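PDB 3R4S: botulinum neurotoxin type C1 from Clostridium botulinum, which probably acts as a zinc-endopeptidase neurotoxin that blocks neurotransmitter release; the receptor-binding part of its heavy chain, present here, binds gangliosides for entry into nerve cells. Local coordinates for residues A[84-89]-A[206-211]; A[153-158]-A[217-222]; A[270-275]-A[403-408]; A[322-327]-A[338-343]. One frame throughout, in Å; residues are numbered along the deposited sequence.

Contact 1: residues A[84-89]-A[206-211]; sequences IRINKW and INMWIR
The carbonyl oxygen of Asn87 accepts a hydrogen bond from Asn207 N at 2.8 Å, and Ile206 CA adds a weaker, bent C-H contact, 3.3 Å from the same Asn87 oxygen. The return bond from Asn87 N to Asn207 O completes one antiparallel hydrogen-bonded pair. Arg85 and Trp209 make the next, with both Arg85 N to Trp209 O and Trp209 N to Arg85 O at 2.9 Å. Ile86 with Met208 and Ile84 with Ile210 are the non-hydrogen-bonded pairs of this register, and the two strand directions are 170° apart, close to antiparallel.

The face bearing Arg85 and Trp209 holds a cation-pi stack. With CG anti to its backbone N (chi1 -173°) and the chain extended to NE, Arg85 runs alongside the indole and sets its guanidinium over the six-membered ring, the planes 25° apart and CZ 4.4 Å from the centroid of the Trp209 ring. Its NH1 lies toward the rim, 3.5 Å from Trp209 CH2. The carbonyl of Asn145 accepts from Arg85 NE and so helps fix the rotation of the group, while Asn87 CB meets the ring edge at Trp209 CZ3, 3.7 Å away.

Ile84, Ile86, Met208 and Ile210 make the other face apolar. Ile86 CD1 lies beside Met208 CG, and the Met208 sulfur reaches Ile84 CD1 at 3.9 Å. Ile98, from a strand of the second sheet, touches Ile84 and Met208. Such inward packing between two antiparallel sheets is characteristic of the concanavalin-like jelly-roll sandwich of the N-terminal receptor-binding domain.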
# COMPACT_ATOMS: atom_id res chain seq x y z
N ILE A 84 -1.39 -8.78 -2.61
CA ILE A 84 -1.12 -8.55 -4.01
C ILE A 84 -0.71 -7.11 -4.25
O ILE A 84 -1.17 -6.20 -3.57
CB ILE A 84 -2.34 -8.89 -4.90
CG1 ILE A 84 -2.05 -8.52 -6.36
CG2 ILE A 84 -3.61 -8.16 -4.40
CD1 ILE A 84 -3.13 -9.02 -7.34
N ARG A 85 0.19 -6.92 -5.21
CA ARG A 85 0.54 -5.58 -5.66
C ARG A 85 0.59 -5.59 -7.19
O ARG A 85 1.09 -6.54 -7.79
CB ARG A 85 1.91 -5.16 -5.11
CG ARG A 85 2.27 -3.70 -5.42
CD ARG A 85 3.67 -3.30 -4.89
NE ARG A 85 4.02 -1.99 -5.43
CZ ARG A 85 5.20 -1.66 -5.94
NH1 ARG A 85 6.21 -2.53 -5.98
NH2 ARG A 85 5.38 -0.43 -6.40
N ILE A 86 0.07 -4.53 -7.80
CA ILE A 86 0.11 -4.36 -9.26
C ILE A 86 0.78 -3.05 -9.61
O ILE A 86 0.45 -2.00 -9.05
CB ILE A 86 -1.32 -4.33 -9.88
CG1 ILE A 86 -2.19 -5.50 -9.38
CG2 ILE A 86 -1.25 -4.33 -11.41
CD1 ILE A 86 -1.83 -6.78 -10.03
N ASN A 87 1.72 -3.09 -10.55
CA ASN A 87 2.34 -1.85 -11.05
C ASN A 87 2.57 -1.95 -12.55
O ASN A 87 3.14 -2.92 -13.02
CB ASN A 87 3.67 -1.58 -10.35
CG ASN A 87 4.22 -0.19 -10.65
OD1 ASN A 87 3.57 0.82 -10.39
ND2 ASN A 87 5.43 -0.13 -11.19
N LYS A 88 2.11 -0.97 -13.32
CA LYS A 88 1.39 0.20 -12.83
C LYS A 88 -0.10 0.00 -13.15
O LYS A 88 -0.49 -0.12 -14.32
CB LYS A 88 1.95 1.43 -13.54
CG LYS A 88 1.39 2.79 -13.12
CD LYS A 88 2.04 3.90 -13.98
CE LYS A 88 1.47 5.29 -13.66
NZ LYS A 88 2.03 6.38 -14.53
N TRP A 89 -0.92 -0.06 -12.11
CA TRP A 89 -2.34 -0.34 -12.28
C TRP A 89 -3.10 0.93 -12.66
O TRP A 89 -3.79 1.54 -11.85
CB TRP A 89 -2.92 -0.95 -10.99
CG TRP A 89 -4.32 -1.47 -11.13
CD1 TRP A 89 -5.09 -1.52 -12.26
CD2 TRP A 89 -5.14 -2.02 -10.08
NE1 TRP A 89 -6.33 -2.06 -11.98
CE2 TRP A 89 -6.38 -2.37 -10.64
CE3 TRP A 89 -4.94 -2.25 -8.71
CZ2 TRP A 89 -7.42 -2.93 -9.89
CZ3 TRP A 89 -5.97 -2.81 -7.96
CH2 TRP A 89 -7.19 -3.14 -8.55
N ILE A 206 3.07 -4.89 -17.21
CA ILE A 206 2.79 -4.69 -15.80
C ILE A 206 3.46 -5.80 -15.01
O ILE A 206 3.74 -6.87 -15.55
CB ILE A 206 1.28 -4.69 -15.48
CG1 ILE A 206 0.63 -6.00 -15.89
CG2 ILE A 206 0.58 -3.49 -16.12
CD1 ILE A 206 -0.82 -6.14 -15.42
N ASN A 207 3.73 -5.53 -13.75
CA ASN A 207 4.18 -6.57 -12.83
C ASN A 207 3.10 -6.86 -11.80
O ASN A 207 2.31 -5.99 -11.46
CB ASN A 207 5.46 -6.16 -12.10
CG ASN A 207 6.66 -6.11 -13.01
OD1 ASN A 207 7.38 -5.11 -13.05
ND2 ASN A 207 6.89 -7.19 -13.74
N MET A 208 3.09 -8.09 -11.31
CA MET A 208 2.23 -8.42 -10.19
C MET A 208 3.08 -9.13 -9.14
O MET A 208 3.87 -10.01 -9.48
CB MET A 208 1.07 -9.31 -10.65
CG MET A 208 0.23 -9.88 -9.51
SD MET A 208 -1.10 -10.96 -10.09
CE MET A 208 -0.20 -12.44 -10.57
N TRP A 209 2.93 -8.73 -7.89
CA TRP A 209 3.59 -9.40 -6.79
C TRP A 209 2.51 -10.08 -5.96
O TRP A 209 1.42 -9.52 -5.78
CB TRP A 209 4.31 -8.41 -5.88
CG TRP A 209 5.47 -7.69 -6.48
CD1 TRP A 209 6.80 -7.97 -6.29
CD2 TRP A 209 5.42 -6.54 -7.33
NE1 TRP A 209 7.57 -7.06 -6.97
CE2 TRP A 209 6.75 -6.18 -7.62
CE3 TRP A 209 4.38 -5.79 -7.88
CZ2 TRP A 209 7.08 -5.09 -8.44
CZ3 TRP A 209 4.70 -4.71 -8.69
CH2 TRP A 209 6.04 -4.37 -8.96
N ILE A 210 2.84 -11.26 -5.45
CA ILE A 210 1.95 -12.05 -4.61
C ILE A 210 2.72 -12.61 -3.42
O ILE A 210 3.87 -13.04 -3.55
CB ILE A 210 1.37 -13.25 -5.39
CG1 ILE A 210 0.57 -12.78 -6.61
CG2 ILE A 210 0.51 -14.13 -4.47
CD1 ILE A 210 -0.72 -12.05 -6.27
N ARG A 211 2.08 -12.61 -2.24
CA ARG A 211 2.59 -13.42 -1.13
C ARG A 211 1.46 -13.88 -0.21
O ARG A 211 0.40 -13.23 -0.11
CB ARG A 211 3.69 -12.70 -0.34
CG ARG A 211 3.27 -11.37 0.30
CD ARG A 211 2.86 -11.54 1.76
NE ARG A 211 2.72 -10.24 2.44
CZ ARG A 211 2.58 -10.10 3.76
NH1 ARG A 211 2.55 -11.17 4.55
NH2 ARG A 211 2.46 -8.88 4.30

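Contact 2: residues A[153-158]-A[217-222]; sequences TNNMMG and AKELDG
Glu219 lays its aliphatic stem across Thr153 at about a right angle, Glu219 CG coming to 4.0 Å from Thr153 CB, and carries its carboxylate on toward Asn155. Its extended chain, with CG anti to the backbone N (chi1 176°), supplies the length for this reach. The direct polar link is one hydrogen bond, Asn155 ND2 to Glu219 OE1, at 3.0 Å. It is somewhat bent, 150° at the hydrogen, and the amide approaches from above the carboxylate plane; with the two planar groups turned 85° against each other, it joins them singly rather than as a coplanar pair.

The other end of the same amide is also used. Asn155 OD1 accepts from Met157 N at 2.9 Å, an Asx turn that ties the side chain to the type I turn running from Asn155 to Gly158 and so helps hold ND2 facing Glu219.

Two waters bind Thr153 OG1. One donates to both Thr153 OG1 and the carbonyl oxygen of Leu220; the other accepts from Thr153 OG1 at 2.6 Å and donates to Glu219 OE2 at 2.7 Å. The Thr153 methyl, CG2, rests instead against Leu220 O, 3.6 Å away.

Lys161, on strand 159-164, forms a long, weak ion pair with Glu219 OE2. Strand 148-155 lies between strands 77-87 and 159-164 in its sheet, and Ser79 of the former binds the backbone of Lys218 and Leu220. Segment 217-222 thus lies against strands 77-87 and 148-155 before Asp221, at the N-cap, caps helix 222-231, whose Ile225 touches both Thr153 and Leu220.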
# COMPACT_ATOMS: atom_id res chain seq x y z
N THR A 153 -14.76 -14.56 0.12
CA THR A 153 -15.43 -15.69 0.77
C THR A 153 -16.65 -16.08 -0.03
O THR A 153 -17.28 -15.24 -0.65
CB THR A 153 -15.82 -15.41 2.25
OG1 THR A 153 -16.86 -14.43 2.32
CG2 THR A 153 -14.61 -14.93 3.05
N ASN A 154 -16.95 -17.37 -0.03
CA ASN A 154 -18.12 -17.87 -0.73
C ASN A 154 -18.88 -18.88 0.11
O ASN A 154 -18.28 -19.68 0.82
CB ASN A 154 -17.72 -18.52 -2.04
CG ASN A 154 -18.91 -18.84 -2.90
OD1 ASN A 154 -19.27 -20.01 -3.11
ND2 ASN A 154 -19.55 -17.80 -3.39
N ASN A 155 -20.20 -18.84 0.00
CA ASN A 155 -21.08 -19.78 0.67
C ASN A 155 -22.22 -20.09 -0.30
O ASN A 155 -23.02 -19.21 -0.60
CB ASN A 155 -21.61 -19.16 1.96
CG ASN A 155 -22.50 -20.12 2.75
OD1 ASN A 155 -23.01 -21.09 2.21
ND2 ASN A 155 -22.69 -19.85 4.03
N MET A 156 -22.28 -21.32 -0.81
CA MET A 156 -23.32 -21.69 -1.77
C MET A 156 -24.72 -21.40 -1.23
O MET A 156 -25.61 -21.02 -1.99
CB MET A 156 -23.19 -23.15 -2.21
CG MET A 156 -22.00 -23.43 -3.10
SD MET A 156 -21.91 -22.38 -4.58
CE MET A 156 -20.41 -23.03 -5.34
N MET A 157 -24.91 -21.54 0.07
CA MET A 157 -26.20 -21.26 0.69
C MET A 157 -26.38 -19.79 1.07
O MET A 157 -27.40 -19.42 1.65
CB MET A 157 -26.39 -22.13 1.93
CG MET A 157 -26.49 -23.62 1.64
SD MET A 157 -28.05 -24.06 0.85
CE MET A 157 -27.68 -23.77 -0.89
N GLY A 158 -25.40 -18.96 0.75
CA GLY A 158 -25.45 -17.57 1.19
C GLY A 158 -24.92 -16.58 0.18
O GLY A 158 -25.46 -16.45 -0.92
N ALA A 217 -11.28 -23.89 4.00
CA ALA A 217 -12.49 -24.65 3.69
C ALA A 217 -13.69 -24.18 4.51
O ALA A 217 -14.66 -24.92 4.67
CB ALA A 217 -12.26 -26.16 3.89
N LYS A 218 -13.61 -22.96 5.04
CA LYS A 218 -14.77 -22.33 5.68
C LYS A 218 -14.94 -20.92 5.16
O LYS A 218 -14.00 -20.34 4.61
CB LYS A 218 -14.61 -22.29 7.22
CG LYS A 218 -14.78 -23.67 7.88
CD LYS A 218 -16.17 -24.28 7.55
CE LYS A 218 -16.37 -25.71 8.11
NZ LYS A 218 -15.81 -26.80 7.23
N GLU A 219 -16.13 -20.37 5.34
CA GLU A 219 -16.39 -18.95 5.12
C GLU A 219 -15.91 -18.17 6.34
O GLU A 219 -16.53 -18.22 7.40
CB GLU A 219 -17.90 -18.75 4.92
CG GLU A 219 -18.34 -17.32 4.78
CD GLU A 219 -19.86 -17.22 4.73
OE1 GLU A 219 -20.54 -18.10 5.27
OE2 GLU A 219 -20.37 -16.25 4.14
N LEU A 220 -14.79 -17.46 6.21
CA LEU A 220 -14.27 -16.68 7.34
C LEU A 220 -15.13 -15.44 7.53
O LEU A 220 -15.56 -14.84 6.55
CB LEU A 220 -12.82 -16.25 7.09
CG LEU A 220 -11.78 -17.36 7.02
CD1 LEU A 220 -10.40 -16.77 6.79
CD2 LEU A 220 -11.81 -18.18 8.31
N ASP A 221 -15.38 -15.06 8.78
CA ASP A 221 -16.17 -13.86 9.00
C ASP A 221 -15.29 -12.62 9.09
O ASP A 221 -14.05 -12.72 9.14
CB ASP A 221 -17.14 -14.00 10.19
CG ASP A 221 -16.45 -14.06 11.55
OD1 ASP A 221 -15.26 -13.73 11.67
OD2 ASP A 221 -17.14 -14.43 12.53
N GLY A 222 -15.92 -11.45 9.08
CA GLY A 222 -15.18 -10.19 9.06
C GLY A 222 -14.16 -10.12 10.17
O GLY A 222 -13.02 -9.73 9.96
O HOH W 1 -17.28 -13.53 4.90
O HOH W 2 -19.09 -15.57 1.81

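Contact 3: residues A[270-275]-A[403-408]; sequences QIVFNT and YLVPTV
Phe273 directs its ring edge at the backbone of Val405 and Pro406, with CE2 3.5 Å from both Pro406 N and Pro406 CD. The torsions account for this: CG stands anti to the carbonyl carbon (chi1 -68°) and the ring is turned close to perpendicular (chi2 -87°), which carries its rim along the strand, with the carbonyl carbon of Val405 lying in the ring plane. Pro406 crosses Phe273 obliquely and Ile271 at about a right angle, and its pyrrolidine touches both residues. Ile271 CG2 meets Pro406 CD at 3.8 Å.

Leu404, with CG anti to its N, brings CD2 to 3.9 Å from Phe273 CB. The CG1 branch of Val272 meets Tyr403 CD1 at 4.0 Å, these two side chains lying side by side and pointing alike. The Tyr403 hydroxyl is hydrogen-bonded to Asp397.

One direct backbone hydrogen bond joins the segments, Phe273 N to Leu404 O at 2.7 Å. The same oxygen receives a C-H from Val272 CA, 3.3 Å from Leu404 O. A water then bridges Phe273 O and Leu404 N, donating to the former and accepting from the latter, where a second direct bond is missing. The 128° between the strand directions is consistent with so short a pairing.

Strand 270-275 instead pairs with strand 262-267, whose Met264 packs on Ile271 and Phe273. Strand 401-409 runs between strands 338-345 and 381-392 in the larger sheet, with Ile387 of the latter also against Phe273.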
# COMPACT_ATOMS: atom_id res chain seq x y z
N GLN A 270 12.09 28.45 2.87
CA GLN A 270 10.76 28.04 3.31
C GLN A 270 10.24 26.99 2.34
O GLN A 270 10.15 27.23 1.14
CB GLN A 270 9.80 29.22 3.35
CG GLN A 270 8.36 28.82 3.72
CD GLN A 270 8.31 27.96 4.98
OE1 GLN A 270 7.79 26.84 4.97
NE2 GLN A 270 8.88 28.47 6.06
N ILE A 271 9.91 25.80 2.85
CA ILE A 271 9.29 24.78 2.01
C ILE A 271 7.89 25.22 1.62
O ILE A 271 7.15 25.77 2.45
CB ILE A 271 9.21 23.42 2.71
CG1 ILE A 271 10.62 22.92 3.02
CG2 ILE A 271 8.45 22.42 1.84
CD1 ILE A 271 10.64 21.66 3.84
N VAL A 272 7.55 25.02 0.35
CA VAL A 272 6.23 25.36 -0.15
C VAL A 272 5.73 24.23 -1.04
O VAL A 272 6.52 23.46 -1.58
CB VAL A 272 6.25 26.68 -0.97
CG1 VAL A 272 6.81 27.81 -0.13
CG2 VAL A 272 7.08 26.50 -2.25
N PHE A 273 4.41 24.15 -1.19
CA PHE A 273 3.83 23.11 -2.03
C PHE A 273 3.29 23.70 -3.33
O PHE A 273 2.46 24.61 -3.31
CB PHE A 273 2.73 22.36 -1.27
CG PHE A 273 3.25 21.52 -0.13
CD1 PHE A 273 3.67 20.22 -0.35
CD2 PHE A 273 3.32 22.03 1.15
CE1 PHE A 273 4.16 19.44 0.69
CE2 PHE A 273 3.80 21.26 2.20
CZ PHE A 273 4.22 19.97 1.97
N ASN A 274 3.76 23.16 -4.44
CA ASN A 274 3.34 23.60 -5.77
C ASN A 274 2.50 22.54 -6.47
O ASN A 274 2.74 21.34 -6.30
CB ASN A 274 4.56 23.92 -6.64
CG ASN A 274 5.31 25.17 -6.19
OD1 ASN A 274 4.84 25.92 -5.33
ND2 ASN A 274 6.48 25.39 -6.77
N THR A 275 1.55 22.98 -7.29
CA THR A 275 0.71 22.08 -8.06
C THR A 275 1.51 21.27 -9.09
O THR A 275 2.30 21.83 -9.85
CB THR A 275 -0.42 22.85 -8.74
OG1 THR A 275 -1.22 23.48 -7.73
CG2 THR A 275 -1.29 21.93 -9.57
N TYR A 403 1.18 31.11 0.67
CA TYR A 403 1.82 29.88 0.23
C TYR A 403 1.28 28.70 1.04
O TYR A 403 0.93 28.85 2.21
CB TYR A 403 3.34 29.95 0.42
CG TYR A 403 4.04 31.03 -0.38
CD1 TYR A 403 4.53 30.77 -1.66
CD2 TYR A 403 4.20 32.31 0.14
CE1 TYR A 403 5.16 31.75 -2.40
CE2 TYR A 403 4.84 33.30 -0.59
CZ TYR A 403 5.31 33.02 -1.86
OH TYR A 403 5.93 34.00 -2.59
N LEU A 404 1.22 27.54 0.40
CA LEU A 404 0.86 26.30 1.09
C LEU A 404 2.15 25.71 1.63
O LEU A 404 3.05 25.37 0.86
CB LEU A 404 0.18 25.33 0.12
CG LEU A 404 -0.38 24.02 0.67
CD1 LEU A 404 -1.43 24.28 1.75
CD2 LEU A 404 -0.99 23.20 -0.46
N VAL A 405 2.26 25.59 2.96
CA VAL A 405 3.52 25.25 3.61
C VAL A 405 3.33 24.17 4.67
O VAL A 405 2.25 24.06 5.25
CB VAL A 405 4.14 26.49 4.29
CG1 VAL A 405 4.37 27.59 3.27
CG2 VAL A 405 3.23 27.01 5.42
N PRO A 406 4.38 23.35 4.92
CA PRO A 406 4.27 22.41 6.04
C PRO A 406 4.40 23.16 7.35
O PRO A 406 5.12 24.17 7.43
CB PRO A 406 5.46 21.47 5.82
CG PRO A 406 6.50 22.33 5.17
CD PRO A 406 5.71 23.30 4.29
N THR A 407 3.69 22.68 8.37
CA THR A 407 3.71 23.35 9.67
C THR A 407 3.81 22.35 10.81
O THR A 407 3.59 21.14 10.63
CB THR A 407 2.42 24.14 9.93
OG1 THR A 407 1.30 23.24 9.92
CG2 THR A 407 2.21 25.23 8.87
N VAL A 408 4.14 22.88 11.99
CA VAL A 408 3.97 22.17 13.25
C VAL A 408 2.93 22.92 14.07
O VAL A 408 3.03 24.14 14.23
CB VAL A 408 5.28 22.10 14.07
CG1 VAL A 408 5.03 21.46 15.44
CG2 VAL A 408 6.37 21.34 13.29
O HOH W 3 2.29 27.32 -2.24

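Contact 4: residues A[322-327]-A[338-343]; sequences FMKNET and IYAIGL
Tyr339 packs closely against the backbone at Lys324, its CD1 3.3 Å from Lys324 O. Met323, at the end of strand 317-323, adds a Met-aromatic contact: its sulfur lies oblique to the ring, 4.8 Å from the Tyr339 centroid, and Met323 CG meets Tyr339 CB at 3.7 Å. Firm pairing continues through the backbone. Hydrogen bonds run both ways between Phe322 and Gly342, each 2.9 Å between N and O, and Lys324 N donates to Ala340 O. Phe322 adopts the first torsion that sets CG between N and the carbonyl carbon (chi1 82°), bringing its ring obliquely against Gly342 and Leu343, with Phe322 CE1 3.5 Å from Leu343 C. Gly342, having no side chain, leaves the Lys324 stem room to run past it.

Toward Glu326 the contact becomes looser and more exposed. Asn325 OD1 only skirts the Tyr339 ring, and the backbones part enough for a water to donate to Glu326 O and accept from Ala340 N. Strands 317-323 and 338-345 thus form an antiparallel beta hairpin with a long connecting loop, in a beta-trefoil domain where the side chain of Leu343 lies about 5 Å from a bound N-acetyl-beta-neuraminic acid.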
# COMPACT_ATOMS: atom_id res chain seq x y z
N PHE A 322 13.37 21.92 9.60
CA PHE A 322 13.38 22.34 10.99
C PHE A 322 12.14 23.16 11.31
O PHE A 322 11.55 23.78 10.44
CB PHE A 322 14.67 23.11 11.36
CG PHE A 322 14.65 24.59 10.98
CD1 PHE A 322 14.66 24.98 9.65
CD2 PHE A 322 14.67 25.57 11.97
CE1 PHE A 322 14.65 26.33 9.30
CE2 PHE A 322 14.67 26.92 11.63
CZ PHE A 322 14.66 27.30 10.30
N MET A 323 11.75 23.14 12.58
CA MET A 323 10.63 23.94 13.01
C MET A 323 11.12 25.35 13.30
O MET A 323 11.92 25.56 14.21
CB MET A 323 9.98 23.34 14.26
CG MET A 323 8.64 23.98 14.58
SD MET A 323 7.95 23.47 16.16
CE MET A 323 9.11 24.17 17.32
N LYS A 324 10.65 26.30 12.51
CA LYS A 324 11.03 27.69 12.71
C LYS A 324 10.36 28.22 13.96
O LYS A 324 9.41 27.62 14.46
CB LYS A 324 10.57 28.55 11.54
CG LYS A 324 11.35 28.44 10.25
CD LYS A 324 10.87 29.57 9.33
CE LYS A 324 11.45 29.53 7.94
NZ LYS A 324 10.65 30.44 7.06
N ASN A 325 10.83 29.36 14.44
CA ASN A 325 10.30 29.96 15.66
C ASN A 325 9.62 31.31 15.42
O ASN A 325 9.46 32.10 16.35
CB ASN A 325 11.43 30.13 16.67
CG ASN A 325 10.92 30.36 18.06
OD1 ASN A 325 9.78 30.04 18.38
ND2 ASN A 325 11.77 30.92 18.92
N GLU A 326 9.22 31.59 14.18
CA GLU A 326 8.63 32.88 13.85
C GLU A 326 7.11 32.88 13.91
O GLU A 326 6.45 31.87 13.64
CB GLU A 326 9.07 33.35 12.46
CG GLU A 326 10.54 33.17 12.16
CD GLU A 326 10.86 33.47 10.70
OE1 GLU A 326 9.95 33.31 9.85
OE2 GLU A 326 12.01 33.86 10.40
N THR A 327 6.56 34.05 14.23
CA THR A 327 5.12 34.27 14.18
C THR A 327 4.60 33.95 12.79
O THR A 327 5.24 34.25 11.80
CB THR A 327 4.80 35.74 14.49
OG1 THR A 327 5.42 36.10 15.72
CG2 THR A 327 3.28 35.95 14.58
N ILE A 338 1.16 27.79 15.83
CA ILE A 338 1.51 27.29 14.50
C ILE A 338 2.90 27.77 14.09
O ILE A 338 3.17 28.97 14.13
CB ILE A 338 0.52 27.78 13.43
CG1 ILE A 338 -0.91 27.38 13.78
CG2 ILE A 338 0.89 27.21 12.07
CD1 ILE A 338 -1.15 25.88 13.70
N TYR A 339 3.77 26.85 13.69
CA TYR A 339 5.12 27.21 13.24
C TYR A 339 5.41 26.59 11.88
O TYR A 339 5.04 25.45 11.62
CB TYR A 339 6.18 26.74 14.22
CG TYR A 339 5.95 27.25 15.62
CD1 TYR A 339 6.60 28.39 16.07
CD2 TYR A 339 5.09 26.59 16.48
CE1 TYR A 339 6.39 28.85 17.36
CE2 TYR A 339 4.87 27.05 17.76
CZ TYR A 339 5.53 28.18 18.20
OH TYR A 339 5.32 28.65 19.47
N ALA A 340 6.07 27.35 11.02
CA ALA A 340 6.45 26.84 9.71
C ALA A 340 7.57 25.83 9.85
O ALA A 340 8.43 25.95 10.73
CB ALA A 340 6.87 28.00 8.79
N ILE A 341 7.56 24.81 8.98
CA ILE A 341 8.73 23.96 8.80
C ILE A 341 9.52 24.49 7.61
O ILE A 341 8.97 24.68 6.52
CB ILE A 341 8.35 22.49 8.56
CG1 ILE A 341 7.65 21.91 9.81
CG2 ILE A 341 9.59 21.68 8.20
CD1 ILE A 341 7.07 20.51 9.64
N GLY A 342 10.79 24.78 7.82
CA GLY A 342 11.61 25.30 6.75
C GLY A 342 12.91 24.53 6.66
O GLY A 342 12.99 23.40 7.16
N LEU A 343 13.91 25.12 6.02
CA LEU A 343 15.18 24.45 5.81
C LEU A 343 16.35 25.25 6.38
O LEU A 343 16.44 26.46 6.19
CB LEU A 343 15.41 24.18 4.32
CG LEU A 343 14.31 23.39 3.60
CD1 LEU A 343 14.35 23.66 2.11
CD2 LEU A 343 14.45 21.90 3.89
O HOH W 4 7.25 29.83 11.99

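Overall arrangement
Contacts 1 and 2 belong to the N-terminal receptor-binding region and share one sheet, where strands 77-87 and 148-155 are neighbours; their centres are 26 Å apart and their segments alternate along the chain. Contacts 3 and 4 follow in the C-terminal, trefoil-like region, centres 11 Å apart, with 322-327 and 338-343 falling in sequence between the two halves of contact 3. They touch where strands 401-409 and 338-345 pair, Val408 N lying 2.7 Å from Tyr339 O. Contact 2 is 54 Å, centre to centre, from contact 4, on the far side of the chain's centre: the sandwich half stands apart from the half that holds both sialic acids.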